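Aeromonas extracellular serine protease (Aeromonas sobria, PDB 3WQB) cleaves peptide bonds after paired basic residues, one of them lysine, and induces vascular leakage in the host by activating the plasma kallikrein/kinin system. Local coordinates at residues Asn235-Pro240 against Val379-Thr384; Ala453-Ser458 against Val554-Arg559; Pro459-Thr464 against Arg548-Asp553; Leu481-Leu486 against Arg577-Pro582; Asp488-Leu493 against Arg500-Ser505. The protein carries 1 engineered substitution. All blocks are in the same frame, centred on the assembly; numbering follows the deposited sequence.

Contact 1: residues Asn235-Pro240 against Val379-Thr384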
# COMPACT_ATOMS: atom_id res chain seq x y z
N ASN A 235 -9.98 -18.99 -17.84
CA ASN A 235 -8.60 -19.08 -18.28
C ASN A 235 -8.09 -17.80 -18.92
O ASN A 235 -7.49 -17.82 -20.00
CB ASN A 235 -8.43 -20.27 -19.23
CG ASN A 235 -8.58 -21.61 -18.53
OD1 ASN A 235 -8.34 -21.74 -17.31
ND2 ASN A 235 -8.98 -22.63 -19.29
N GLY A 236 -8.31 -16.69 -18.23
CA GLY A 236 -7.83 -15.39 -18.69
C GLY A 236 -6.33 -15.23 -18.51
O GLY A 236 -5.68 -16.03 -17.84
N PRO A 237 -5.77 -14.17 -19.11
CA PRO A 237 -4.35 -13.88 -18.97
C PRO A 237 -3.97 -13.64 -17.52
O PRO A 237 -4.80 -13.18 -16.72
CB PRO A 237 -4.18 -12.60 -19.79
CG PRO A 237 -5.33 -12.57 -20.72
CD PRO A 237 -6.45 -13.21 -20.00
N LYS A 238 -2.72 -13.93 -17.18
CA LYS A 238 -2.25 -13.86 -15.80
C LYS A 238 -1.89 -12.42 -15.40
O LYS A 238 -0.75 -12.10 -15.06
CB LYS A 238 -1.08 -14.83 -15.58
CG LYS A 238 -1.48 -16.29 -15.77
CD LYS A 238 -0.27 -17.21 -15.72
CE LYS A 238 -0.67 -18.68 -15.89
NZ LYS A 238 -1.36 -19.22 -14.70
N LEU A 239 -2.90 -11.56 -15.45
CA LEU A 239 -2.81 -10.18 -14.99
C LEU A 239 -3.36 -10.09 -13.57
O LEU A 239 -4.27 -10.84 -13.22
CB LEU A 239 -3.64 -9.29 -15.91
CG LEU A 239 -3.11 -9.18 -17.34
CD1 LEU A 239 -4.07 -8.43 -18.23
CD2 LEU A 239 -1.75 -8.50 -17.36
N PRO A 240 -2.83 -9.17 -12.76
CA PRO A 240 -3.34 -9.07 -11.39
C PRO A 240 -4.82 -8.69 -11.37
O PRO A 240 -5.27 -7.87 -12.17
CB PRO A 240 -2.50 -7.94 -10.79
CG PRO A 240 -2.10 -7.11 -11.98
CD PRO A 240 -1.82 -8.13 -13.04
N VAL A 379 3.04 -10.06 -19.75
CA VAL A 379 1.78 -10.76 -19.93
C VAL A 379 1.00 -10.10 -21.06
O VAL A 379 0.71 -8.90 -21.01
CB VAL A 379 0.94 -10.76 -18.64
CG1 VAL A 379 -0.36 -11.51 -18.86
CG2 VAL A 379 1.74 -11.37 -17.48
N MET A 380 0.67 -10.88 -22.08
CA MET A 380 0.02 -10.37 -23.27
C MET A 380 -1.48 -10.59 -23.24
O MET A 380 -1.98 -11.52 -22.60
CB MET A 380 0.61 -11.04 -24.52
CG MET A 380 2.13 -10.99 -24.60
SD MET A 380 2.81 -9.31 -24.55
CE MET A 380 2.33 -8.73 -26.18
N VAL A 381 -2.20 -9.71 -23.92
CA VAL A 381 -3.64 -9.80 -24.07
C VAL A 381 -3.95 -9.89 -25.55
O VAL A 381 -3.49 -9.06 -26.33
CB VAL A 381 -4.35 -8.56 -23.48
CG1 VAL A 381 -5.85 -8.60 -23.75
CG2 VAL A 381 -4.07 -8.44 -21.98
N SER A 382 -4.72 -10.91 -25.91
CA SER A 382 -5.10 -11.17 -27.30
C SER A 382 -6.56 -10.83 -27.52
O SER A 382 -7.43 -11.17 -26.71
CB SER A 382 -4.87 -12.65 -27.62
OG SER A 382 -5.25 -12.93 -28.95
N TYR A 383 -6.84 -10.14 -28.63
CA TYR A 383 -8.21 -9.88 -29.06
C TYR A 383 -8.26 -9.60 -30.55
O TYR A 383 -7.23 -9.38 -31.18
CB TYR A 383 -8.83 -8.73 -28.28
CG TYR A 383 -8.26 -7.35 -28.53
CD1 TYR A 383 -7.15 -6.90 -27.83
CD2 TYR A 383 -8.85 -6.48 -29.45
CE1 TYR A 383 -6.63 -5.63 -28.03
CE2 TYR A 383 -8.34 -5.19 -29.67
CZ TYR A 383 -7.23 -4.77 -28.95
OH TYR A 383 -6.73 -3.50 -29.14
N THR A 384 -9.47 -9.61 -31.10
CA THR A 384 -9.69 -9.28 -32.49
C THR A 384 -10.48 -7.98 -32.55
O THR A 384 -11.53 -7.86 -31.92
CB THR A 384 -10.45 -10.43 -33.20
OG1 THR A 384 -9.72 -11.65 -33.04
CG2 THR A 384 -10.66 -10.16 -34.69

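Contact 2: residues Ala453-Ser458 against Val554-Arg559. With CA (calcium ion), chain D.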
# COMPACT_ATOMS: atom_id res chain seq x y z
N ALA A 453 -13.24 3.04 -28.80
CA ALA A 453 -13.99 1.98 -29.47
C ALA A 453 -13.82 0.65 -28.74
O ALA A 453 -12.78 0.40 -28.13
CB ALA A 453 -13.55 1.83 -30.92
N ASP A 454 -14.85 -0.19 -28.79
CA ASP A 454 -14.72 -1.56 -28.33
C ASP A 454 -13.60 -2.22 -29.13
O ASP A 454 -13.43 -1.92 -30.32
CB ASP A 454 -16.04 -2.30 -28.57
CG ASP A 454 -16.12 -3.62 -27.85
OD1 ASP A 454 -15.39 -3.84 -26.85
OD2 ASP A 454 -16.94 -4.47 -28.28
N VAL A 455 -12.81 -3.08 -28.48
CA VAL A 455 -11.71 -3.81 -29.13
C VAL A 455 -10.96 -2.94 -30.15
O VAL A 455 -10.92 -3.24 -31.35
CB VAL A 455 -12.16 -5.20 -29.74
CG1 VAL A 455 -12.38 -6.20 -28.63
CG2 VAL A 455 -13.42 -5.09 -30.64
N GLY A 456 -10.36 -1.86 -29.66
CA GLY A 456 -9.82 -0.83 -30.54
C GLY A 456 -8.67 -1.27 -31.41
O GLY A 456 -7.86 -2.11 -31.01
N ASN A 457 -8.59 -0.70 -32.61
CA ASN A 457 -7.46 -0.94 -33.49
C ASN A 457 -6.17 -0.32 -33.00
O ASN A 457 -5.08 -0.80 -33.32
CB ASN A 457 -7.76 -0.42 -34.90
CG ASN A 457 -8.47 -1.45 -35.74
OD1 ASN A 457 -8.08 -2.61 -35.76
ND2 ASN A 457 -9.50 -1.02 -36.45
N SER A 458 -6.30 0.75 -32.22
CA SER A 458 -5.17 1.46 -31.65
C SER A 458 -5.69 2.20 -30.42
O SER A 458 -6.90 2.35 -30.26
CB SER A 458 -4.58 2.45 -32.65
OG SER A 458 -5.50 3.47 -32.98
N VAL A 554 -9.63 -3.59 -24.70
CA VAL A 554 -8.92 -4.75 -25.23
C VAL A 554 -9.69 -6.07 -25.09
O VAL A 554 -9.08 -7.14 -25.07
CB VAL A 554 -7.50 -4.91 -24.59
CG1 VAL A 554 -6.62 -3.69 -24.88
CG2 VAL A 554 -7.59 -5.19 -23.08
N ALA A 555 -11.01 -5.99 -24.97
CA ALA A 555 -11.81 -7.22 -24.83
C ALA A 555 -13.26 -7.03 -25.21
O ALA A 555 -13.89 -6.04 -24.84
CB ALA A 555 -11.73 -7.74 -23.40
N ASN A 556 -13.80 -8.02 -25.93
CA ASN A 556 -15.24 -8.07 -26.16
C ASN A 556 -15.88 -9.38 -25.70
O ASN A 556 -17.10 -9.55 -25.80
CB ASN A 556 -15.60 -7.75 -27.62
CG ASN A 556 -14.96 -8.70 -28.62
OD1 ASN A 556 -14.24 -9.63 -28.26
ND2 ASN A 556 -15.22 -8.46 -29.90
N GLY A 557 -15.07 -10.30 -25.18
CA GLY A 557 -15.59 -11.57 -24.69
C GLY A 557 -16.21 -11.40 -23.31
O GLY A 557 -15.82 -10.51 -22.55
N THR A 558 -17.18 -12.25 -22.98
CA THR A 558 -17.72 -12.27 -21.62
C THR A 558 -16.68 -12.80 -20.63
O THR A 558 -15.79 -13.55 -20.99
CB THR A 558 -19.00 -13.14 -21.51
OG1 THR A 558 -18.69 -14.50 -21.83
CG2 THR A 558 -20.07 -12.61 -22.46
N ARG A 559 -16.80 -12.37 -19.38
CA ARG A 559 -15.98 -12.89 -18.31
C ARG A 559 -16.86 -13.21 -17.13
O ARG A 559 -17.92 -12.60 -16.94
CB ARG A 559 -14.94 -11.85 -17.88
CG ARG A 559 -13.88 -11.54 -18.94
CD ARG A 559 -12.81 -10.61 -18.40
NE ARG A 559 -13.32 -9.28 -18.06
CZ ARG A 559 -13.43 -8.25 -18.90
NH1 ARG A 559 -13.06 -8.37 -20.17
NH2 ARG A 559 -13.90 -7.10 -18.44
CA CA D . -15.09 -4.06 -24.61
O HOH W 1 -17.06 -6.18 -30.43

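Contact 3: residues Pro459-Thr464 against Arg548-Asp553. With CA (calcium ion), chain D.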
# COMPACT_ATOMS: atom_id res chain seq x y z
N PRO A 459 -4.78 2.67 -29.55
CA PRO A 459 -5.22 3.38 -28.37
C PRO A 459 -5.87 4.73 -28.67
O PRO A 459 -5.55 5.38 -29.67
CB PRO A 459 -3.92 3.62 -27.59
CG PRO A 459 -2.99 2.58 -28.07
CD PRO A 459 -3.33 2.37 -29.51
N THR A 460 -6.78 5.11 -27.80
CA THR A 460 -7.26 6.48 -27.72
C THR A 460 -6.15 7.24 -27.01
O THR A 460 -5.75 6.86 -25.91
CB THR A 460 -8.56 6.51 -26.91
OG1 THR A 460 -9.51 5.65 -27.54
CG2 THR A 460 -9.12 7.92 -26.80
N SER A 461 -5.64 8.29 -27.63
CA SER A 461 -4.44 8.95 -27.15
C SER A 461 -4.64 10.43 -26.94
O SER A 461 -5.39 11.08 -27.66
CB SER A 461 -3.29 8.74 -28.15
OG SER A 461 -3.07 7.36 -28.40
N SER A 462 -3.94 10.95 -25.95
CA SER A 462 -3.94 12.38 -25.66
C SER A 462 -2.57 12.78 -25.14
O SER A 462 -1.98 12.09 -24.32
CB SER A 462 -5.05 12.70 -24.66
OG SER A 462 -5.01 14.06 -24.23
N THR A 463 -2.07 13.91 -25.63
CA THR A 463 -0.70 14.35 -25.37
C THR A 463 -0.65 15.74 -24.76
O THR A 463 -1.46 16.60 -25.10
CB THR A 463 0.11 14.29 -26.68
OG1 THR A 463 0.14 12.94 -27.16
CG2 THR A 463 1.53 14.80 -26.48
N THR A 464 0.29 15.95 -23.83
CA THR A 464 0.57 17.27 -23.27
C THR A 464 2.08 17.48 -23.21
O THR A 464 2.84 16.53 -23.07
CB THR A 464 -0.08 17.45 -21.87
OG1 THR A 464 -0.01 18.83 -21.46
CG2 THR A 464 0.59 16.59 -20.81
N ARG A 548 2.30 11.23 -23.30
CA ARG A 548 1.09 10.74 -23.95
C ARG A 548 0.36 9.69 -23.12
O ARG A 548 0.97 8.71 -22.69
CB ARG A 548 1.42 10.19 -25.34
CG ARG A 548 0.22 9.65 -26.11
CD ARG A 548 0.59 9.24 -27.52
NE ARG A 548 1.38 8.01 -27.58
CZ ARG A 548 2.68 7.95 -27.89
NH1 ARG A 548 3.35 9.06 -28.13
NH2 ARG A 548 3.30 6.77 -27.93
N LEU A 549 -0.92 9.92 -22.89
CA LEU A 549 -1.78 8.91 -22.28
C LEU A 549 -2.45 8.08 -23.36
O LEU A 549 -2.93 8.63 -24.36
CB LEU A 549 -2.85 9.57 -21.42
CG LEU A 549 -3.69 8.62 -20.56
CD1 LEU A 549 -2.89 8.15 -19.35
CD2 LEU A 549 -4.97 9.31 -20.13
N GLU A 550 -2.47 6.77 -23.16
CA GLU A 550 -3.08 5.86 -24.12
C GLU A 550 -4.11 5.01 -23.39
O GLU A 550 -3.80 4.46 -22.33
CB GLU A 550 -2.02 4.96 -24.75
CG GLU A 550 -1.08 5.68 -25.69
CD GLU A 550 -0.12 4.77 -26.43
OE1 GLU A 550 -0.07 3.55 -26.14
OE2 GLU A 550 0.58 5.27 -27.32
N VAL A 551 -5.32 4.90 -23.93
CA VAL A 551 -6.38 4.08 -23.34
C VAL A 551 -6.96 3.20 -24.45
O VAL A 551 -7.33 3.72 -25.50
CB VAL A 551 -7.51 4.95 -22.73
CG1 VAL A 551 -8.62 4.08 -22.16
CG2 VAL A 551 -6.95 5.88 -21.65
N THR A 552 -7.02 1.89 -24.22
CA THR A 552 -7.56 0.95 -25.20
C THR A 552 -8.53 -0.01 -24.53
O THR A 552 -8.26 -0.49 -23.43
CB THR A 552 -6.44 0.09 -25.84
OG1 THR A 552 -5.35 0.93 -26.25
CG2 THR A 552 -6.97 -0.63 -27.07
N ASP A 553 -9.65 -0.27 -25.19
CA ASP A 553 -10.56 -1.34 -24.80
C ASP A 553 -10.05 -2.61 -25.50
O ASP A 553 -10.01 -2.68 -26.72
CB ASP A 553 -11.99 -0.97 -25.22
CG ASP A 553 -13.02 -2.08 -24.97
OD1 ASP A 553 -12.69 -3.29 -25.00
OD2 ASP A 553 -14.20 -1.74 -24.77
CA CA D . -15.09 -4.06 -24.61

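Contact 4: residues Leu481-Leu486 against Arg577-Pro582. With CA (calcium ion), chain D.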
# COMPACT_ATOMS: atom_id res chain seq x y z
N LEU A 481 -13.17 9.28 -17.61
CA LEU A 481 -13.69 8.68 -18.83
C LEU A 481 -15.01 7.99 -18.54
O LEU A 481 -15.31 7.66 -17.39
CB LEU A 481 -12.67 7.71 -19.46
CG LEU A 481 -12.19 6.49 -18.67
CD1 LEU A 481 -13.21 5.35 -18.76
CD2 LEU A 481 -10.85 6.03 -19.22
N ASP A 482 -15.79 7.77 -19.60
CA ASP A 482 -16.97 6.92 -19.52
C ASP A 482 -16.72 5.62 -20.27
O ASP A 482 -16.19 5.64 -21.38
CB ASP A 482 -18.19 7.60 -20.15
CG ASP A 482 -18.69 8.78 -19.34
OD1 ASP A 482 -18.41 8.87 -18.13
OD2 ASP A 482 -19.41 9.62 -19.93
N HIS A 483 -17.09 4.51 -19.64
CA HIS A 483 -17.00 3.20 -20.27
C HIS A 483 -17.81 2.21 -19.45
O HIS A 483 -17.73 2.19 -18.22
CB HIS A 483 -15.55 2.72 -20.36
CG HIS A 483 -15.36 1.52 -21.22
ND1 HIS A 483 -15.64 0.24 -20.79
CD2 HIS A 483 -14.91 1.40 -22.49
CE1 HIS A 483 -15.39 -0.62 -21.76
NE2 HIS A 483 -14.94 0.06 -22.81
N GLN A 484 -18.60 1.39 -20.15
CA GLN A 484 -19.56 0.50 -19.50
C GLN A 484 -18.98 -0.79 -18.89
O GLN A 484 -19.67 -1.47 -18.14
CB GLN A 484 -20.68 0.13 -20.48
CG GLN A 484 -21.56 1.29 -20.92
CD GLN A 484 -22.41 0.92 -22.12
OE1 GLN A 484 -21.96 0.21 -23.03
NE2 GLN A 484 -23.65 1.39 -22.13
N ARG A 485 -17.74 -1.12 -19.23
CA ARG A 485 -17.06 -2.29 -18.64
C ARG A 485 -15.60 -1.97 -18.35
O ARG A 485 -14.68 -2.35 -19.09
CB ARG A 485 -17.22 -3.53 -19.52
CG ARG A 485 -16.70 -4.80 -18.86
CD ARG A 485 -17.15 -6.07 -19.55
NE ARG A 485 -16.43 -6.31 -20.79
CZ ARG A 485 -16.24 -7.51 -21.34
NH1 ARG A 485 -16.74 -8.60 -20.76
NH2 ARG A 485 -15.53 -7.60 -22.46
N LEU A 486 -15.38 -1.28 -17.24
CA LEU A 486 -14.07 -0.71 -16.91
C LEU A 486 -12.86 -1.63 -17.02
O LEU A 486 -11.82 -1.20 -17.50
CB LEU A 486 -14.08 -0.02 -15.54
CG LEU A 486 -14.84 1.31 -15.47
CD1 LEU A 486 -15.07 1.71 -14.03
CD2 LEU A 486 -14.12 2.41 -16.24
N ARG A 577 -20.71 -8.27 -18.79
CA ARG A 577 -21.19 -8.16 -20.16
C ARG A 577 -20.40 -7.07 -20.88
O ARG A 577 -20.16 -5.99 -20.33
CB ARG A 577 -22.68 -7.85 -20.17
CG ARG A 577 -23.51 -8.74 -19.26
CD ARG A 577 -24.06 -9.95 -19.99
NE ARG A 577 -24.45 -11.03 -19.08
CZ ARG A 577 -25.58 -11.06 -18.37
NH1 ARG A 577 -26.46 -10.08 -18.45
NH2 ARG A 577 -25.82 -12.10 -17.57
N ASN A 578 -19.99 -7.36 -22.11
CA ASN A 578 -19.26 -6.37 -22.90
C ASN A 578 -20.01 -5.04 -23.05
O ASN A 578 -21.24 -5.02 -23.13
CB ASN A 578 -18.90 -6.94 -24.27
CG ASN A 578 -17.91 -6.08 -25.03
OD1 ASN A 578 -16.97 -5.54 -24.45
ND2 ASN A 578 -18.13 -5.94 -26.32
N ASN A 579 -19.28 -3.93 -23.07
CA ASN A 579 -19.89 -2.63 -23.34
C ASN A 579 -20.60 -2.64 -24.69
O ASN A 579 -20.03 -3.06 -25.70
CB ASN A 579 -18.87 -1.50 -23.28
CG ASN A 579 -17.66 -1.74 -24.16
OD1 ASN A 579 -16.92 -2.70 -23.95
ND2 ASN A 579 -17.45 -0.87 -25.14
N ARG A 580 -21.84 -2.18 -24.69
CA ARG A 580 -22.65 -2.10 -25.90
C ARG A 580 -22.28 -0.88 -26.77
O ARG A 580 -22.45 -0.90 -27.99
CB ARG A 580 -24.13 -2.03 -25.51
CG ARG A 580 -25.10 -2.01 -26.68
CD ARG A 580 -25.98 -3.25 -26.75
NE ARG A 580 -26.95 -3.15 -27.84
CZ ARG A 580 -28.05 -2.40 -27.81
NH1 ARG A 580 -28.36 -1.67 -26.75
NH2 ARG A 580 -28.86 -2.38 -28.87
N GLN A 581 -21.77 0.17 -26.12
CA GLN A 581 -21.41 1.41 -26.78
C GLN A 581 -19.91 1.68 -26.61
O GLN A 581 -19.29 1.17 -25.67
CB GLN A 581 -22.21 2.58 -26.18
CG GLN A 581 -23.62 2.80 -26.75
CD GLN A 581 -24.65 1.80 -26.25
OE1 GLN A 581 -24.81 1.57 -25.05
NE2 GLN A 581 -25.39 1.20 -27.19
N PRO A 582 -19.33 2.49 -27.52
CA PRO A 582 -17.97 2.97 -27.26
C PRO A 582 -17.89 3.81 -26.00
O PRO A 582 -18.87 4.44 -25.58
CB PRO A 582 -17.65 3.83 -28.49
CG PRO A 582 -18.98 4.12 -29.13
CD PRO A 582 -19.83 2.94 -28.83
CA CA D . -15.09 -4.06 -24.61
O HOH W 2 -18.97 2.18 -22.98

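Contact 5: residues Asp488-Leu493 against Arg500-Ser505. With CA (calcium ion), chain D.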
# COMPACT_ATOMS: atom_id res chain seq x y z
N ASP A 488 -12.11 -3.69 -19.13
CA ASP A 488 -11.63 -3.80 -20.51
C ASP A 488 -10.48 -2.85 -20.82
O ASP A 488 -9.81 -3.02 -21.84
CB ASP A 488 -12.77 -3.53 -21.51
CG ASP A 488 -13.76 -4.67 -21.60
OD1 ASP A 488 -13.55 -5.71 -20.94
OD2 ASP A 488 -14.76 -4.52 -22.34
N LEU A 489 -10.26 -1.86 -19.96
CA LEU A 489 -9.34 -0.78 -20.30
C LEU A 489 -7.90 -1.00 -19.86
O LEU A 489 -7.61 -1.37 -18.71
CB LEU A 489 -9.87 0.56 -19.76
CG LEU A 489 -11.25 0.97 -20.26
CD1 LEU A 489 -11.63 2.27 -19.60
CD2 LEU A 489 -11.32 1.10 -21.79
N LEU A 490 -7.01 -0.79 -20.83
CA LEU A 490 -5.57 -0.73 -20.63
C LEU A 490 -5.18 0.74 -20.70
O LEU A 490 -5.43 1.42 -21.71
CB LEU A 490 -4.87 -1.53 -21.74
CG LEU A 490 -3.37 -1.33 -21.93
CD1 LEU A 490 -2.62 -1.97 -20.79
CD2 LEU A 490 -2.92 -1.94 -23.25
N ILE A 491 -4.58 1.25 -19.62
CA ILE A 491 -4.16 2.65 -19.55
C ILE A 491 -2.64 2.72 -19.41
O ILE A 491 -2.07 2.13 -18.49
CB ILE A 491 -4.86 3.38 -18.37
CG1 ILE A 491 -6.38 3.23 -18.49
CG2 ILE A 491 -4.42 4.85 -18.28
CD1 ILE A 491 -7.17 3.91 -17.36
N GLU A 492 -2.01 3.42 -20.34
CA GLU A 492 -0.55 3.48 -20.44
C GLU A 492 -0.09 4.92 -20.63
O GLU A 492 -0.79 5.74 -21.21
CB GLU A 492 -0.11 2.61 -21.62
CG GLU A 492 1.36 2.20 -21.67
CD GLU A 492 1.62 1.00 -22.59
OE1 GLU A 492 2.81 0.64 -22.75
OE2 GLU A 492 0.66 0.41 -23.15
N LEU A 493 1.10 5.22 -20.13
CA LEU A 493 1.69 6.55 -20.23
C LEU A 493 3.05 6.46 -20.91
O LEU A 493 3.84 5.55 -20.63
CB LEU A 493 1.84 7.17 -18.85
CG LEU A 493 2.30 8.63 -18.76
CD1 LEU A 493 1.27 9.57 -19.37
CD2 LEU A 493 2.60 9.03 -17.32
N ARG A 500 7.63 3.66 -21.80
CA ARG A 500 6.21 3.37 -21.57
C ARG A 500 5.99 2.79 -20.18
O ARG A 500 6.86 2.06 -19.66
CB ARG A 500 5.70 2.38 -22.61
CG ARG A 500 5.82 2.89 -24.04
CD ARG A 500 5.47 1.78 -25.02
NE ARG A 500 4.04 1.48 -25.01
CZ ARG A 500 3.13 2.13 -25.72
NH1 ARG A 500 3.48 3.12 -26.53
NH2 ARG A 500 1.86 1.77 -25.64
N SER A 501 4.82 3.07 -19.60
CA SER A 501 4.45 2.51 -18.30
C SER A 501 2.96 2.23 -18.28
O SER A 501 2.15 3.14 -18.50
CB SER A 501 4.78 3.52 -17.20
OG SER A 501 4.44 3.02 -15.92
N ILE A 502 2.60 0.97 -18.02
CA ILE A 502 1.19 0.61 -17.89
C ILE A 502 0.70 1.04 -16.51
O ILE A 502 1.13 0.50 -15.49
CB ILE A 502 0.97 -0.89 -18.17
CG1 ILE A 502 1.28 -1.19 -19.64
CG2 ILE A 502 -0.45 -1.31 -17.78
CD1 ILE A 502 1.43 -2.66 -19.98
N LEU A 503 -0.17 2.03 -16.49
CA LEU A 503 -0.71 2.60 -15.24
C LEU A 503 -1.83 1.75 -14.69
O LEU A 503 -1.96 1.57 -13.48
CB LEU A 503 -1.24 4.01 -15.47
CG LEU A 503 -0.27 5.03 -16.04
CD1 LEU A 503 -0.97 6.36 -16.20
CD2 LEU A 503 0.96 5.17 -15.15
N LEU A 504 -2.65 1.20 -15.58
CA LEU A 504 -3.70 0.29 -15.19
C LEU A 504 -3.77 -0.85 -16.19
O LEU A 504 -4.03 -0.65 -17.38
CB LEU A 504 -5.05 1.01 -15.06
CG LEU A 504 -6.22 0.18 -14.52
CD1 LEU A 504 -5.92 -0.40 -13.13
CD2 LEU A 504 -7.51 1.00 -14.53
N SER A 505 -3.48 -2.04 -15.69
CA SER A 505 -3.58 -3.26 -16.46
C SER A 505 -5.05 -3.68 -16.53
O SER A 505 -5.81 -3.45 -15.59
CB SER A 505 -2.70 -4.33 -15.82
OG SER A 505 -2.97 -4.46 -14.43
CA CA D . -15.09 -4.06 -24.61

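Contact 1: residues Asn235-Pro240 against Val379-Thr384
P237 turns the CB-CG edge of its puckered ring to the strand: P237 CB lies 3.7 Å from M380 O and 4.1 Å from V379 CG1, and P237 CG reaches V381 CG2 more distantly. No hydrogen bond crosses; methyls, ring carbons and two backbone carbonyl oxygens make the join. V379 is the centre of the packing. With CG1 anti to its amide nitrogen (chi1 -179°), it splits its branches, CG1 going against L239 CD2 at 3.6 Å and CG2 against K238 O at 3.5 Å. L239 and V379 slide past one another in opposite directions. The segment 235-240 is a loop of the subtilisin domain, tightened by an inverse gamma turn centred on K238 in which L239 N bonds to P237 O at 2.8 Å; strand 379-384 is half of a two-stranded antiparallel sheet with 390-396. The second L239 methyl, CD1, touches V381 CG2 at 3.8 Å, the two side chains crossing nearly at right angles. L239 thus touches both V379 and V381, one methyl to each. L239 is also covered by L396, P506 and F507. Farther along the strand, the Y383 ring packs on V455 and V554, and its hydroxyl bonds to G456 O and R391.

Contact 2: residues Ala453-Ser458 against Val554-Arg559
Metal coordination dominates the meeting of D454 and A555: D454 OD1 and A555 O each bind the same calcium ion at 2.3 Å. These two oxygens come within 3.3 Å of each other without a hydrogen bond, held together by the cation between them. D454 places its carboxylate with CG anti to the amide nitrogen (chi1 -167°), which carries one oxygen to the metal and turns the other toward N556. Water-mediated bonding is the second kind. D454 OD2 accepts from a water at 2.7 Å, and the same water accepts from N556 ND2 at 3.0 Å, bridging a carboxylate and an amide whose planes stand 68° apart. Van der Waals packing is the third. V455 CG1 presses on the N556 side chain, 3.6 Å from N556 CG, and also reaches the peptide of A555, with A555 C 3.6 Å away; N556 CB in turn lies 3.6 Å from D454 OD2. Farther along, R559 forms salt bridges with D488 and E576. Two loops thus supply ligands to the third calcium site of the P-domain, a seven-coordinate shell supplied wholly by protein and completed by D488, D553, N578 and N579.

Contact 3: residues Pro459-Thr464 against Arg548-Asp553
E550 OE2, on a side chain that lies alongside P459, is gripped by two nitrogens of R548: R548 NE at 2.9 Å, on the anti side of the carboxylate, and R548 NH2 at 3.2 Å, from above its plane. The arginine bends at chi3 (73°) to meet this oxygen side-on, with OE2 in the guanidinium plane. E550 OE1 turns to R500 in a second salt bridge. The P459 ring runs the same way as the glutamate, P459 CB 3.7 Å from E550 CB, and is wedged against T552, whose OG1 is 3.3 Å from P459 CB. T463 OG1 sits on the arginine stem, 3.5 Å from R548 CG. The backbones pair antiparallel: T460 N bonds to V551 O at 2.7 Å, and the S462-L549 pair is hydrogen-bonded in both directions, L549 N to S462 O being 2.8 Å. S461-E550 between them and T463-R548 beyond are the non-hydrogen-bonded pairs. Strand 545-553 ends in D553, which binds the calcium ion through both carboxylate oxygens. Strand 460-466 is outermost in a four-stranded P-domain sheet, with 545-553 between it and 489-494; T460, S462, L549 and V551 face inward, where T460 OG1 bonds to A451 O, S462 OG to W588, and V551 packs on I452.

Contact 4: residues Leu481-Leu486 against Arg577-Pro582
R485 against N578 and H483 against N579 make the tight side of this contact, close to the calcium ion. The R485 guanidinium lays one face over N578 CA, 3.5 Å above the plane at its centre, while R485 CD comes within 3.1 Å of R577 O. Its N-H groups are taken up by G557 O and, in a salt bridge, by D488. The H483 ring leans obliquely on the N579 amide, with planes 48° apart and H483 CE1 3.4 Å from N579 OD1. ND1 of that ring accepts from R485 N at 2.9 Å and NE2 is hydrogen-bonded to D553, so both ring nitrogens are engaged and its rotation is fixed. N579 is pinned as well: its OD1 binds the calcium at 2.4 Å and its ND2 gives a nearly straight bond to Q581 O at 2.8 Å. The outer side is polar and exposed. There the extended Q484 side chain reaches the loop at R580 and Q581, its OE1 accepting from Q581 N at 3.1 Å and weakly from R580 N; Q484 NE2 returns a bond to Q581 OE1 at 3.1 Å. A water bridges Q484 N and Q581 O. The inner half belongs to the P-domain calcium site, with N578 and N579 as ligands and H483 in the second shell, consistent with a part in positioning D553.

Contact 5: residues Asp488-Leu493 against Arg500-Ser505
E492 directs CG anti to the amide nitrogen (chi1 -162°) and continues extended, while R500 bends at chi3 (71°), and the two charged ends meet above the strand pair. R500 NE bonds to E492 OE1 at 2.7 Å, approaching from 62° out of the carboxylate plane; R500 NH2, shared with E550, adds a weak bond to E492 OE2. The carboxylate and guanidinium planes stand nearly perpendicular, so the salt bridge is not coplanar. Beneath it I502 CG1 touches E492 CD at 3.7 Å. A classic beta bulge shifts the register between E492 and I491. I491 O accepts from both L503 N at 2.8 Å and L504 N at 3.1 Å, while I491 N gives an almost linear bond to L504 O at 3.0 Å. L493 and S501 form the other hydrogen-bonded pair of this hairpin of the P-domain. Leucines and isoleucines fill the remaining interface: L490 CD1 lies 3.8 Å from I502 CG2, and L503 CD1 lies 3.9 Å from L493 CB. Strand 500-502 is outermost in the sheet and 489-494 is flanked on its far side by 545-553, with L489, L493 and L503 packing on strand 471-482 and I491, L503 and L504 on 527-535. Ahead of the strand, D488 binds the calcium.

Contacts 3 and 5 are the buried sheet pairings, joined through neighbouring strands 545-553 and 489-494. Contacts 2 and 4 are partly exposed loop meetings beside them, where metal ligands, water bridges and amides replace strand pairing. All four share one calcium ion: D454 and A555 come from contact 2, D553 from contact 3, N578 and N579 from contact 4, D488 from contact 5. Contact 1 alone belongs to the subtilisin domain and is apolar and free of cross hydrogen bonds; yet Y383, farther along its strand 379-384, packs on contacts 2 and 3, linking the protease to the P-domain near that site.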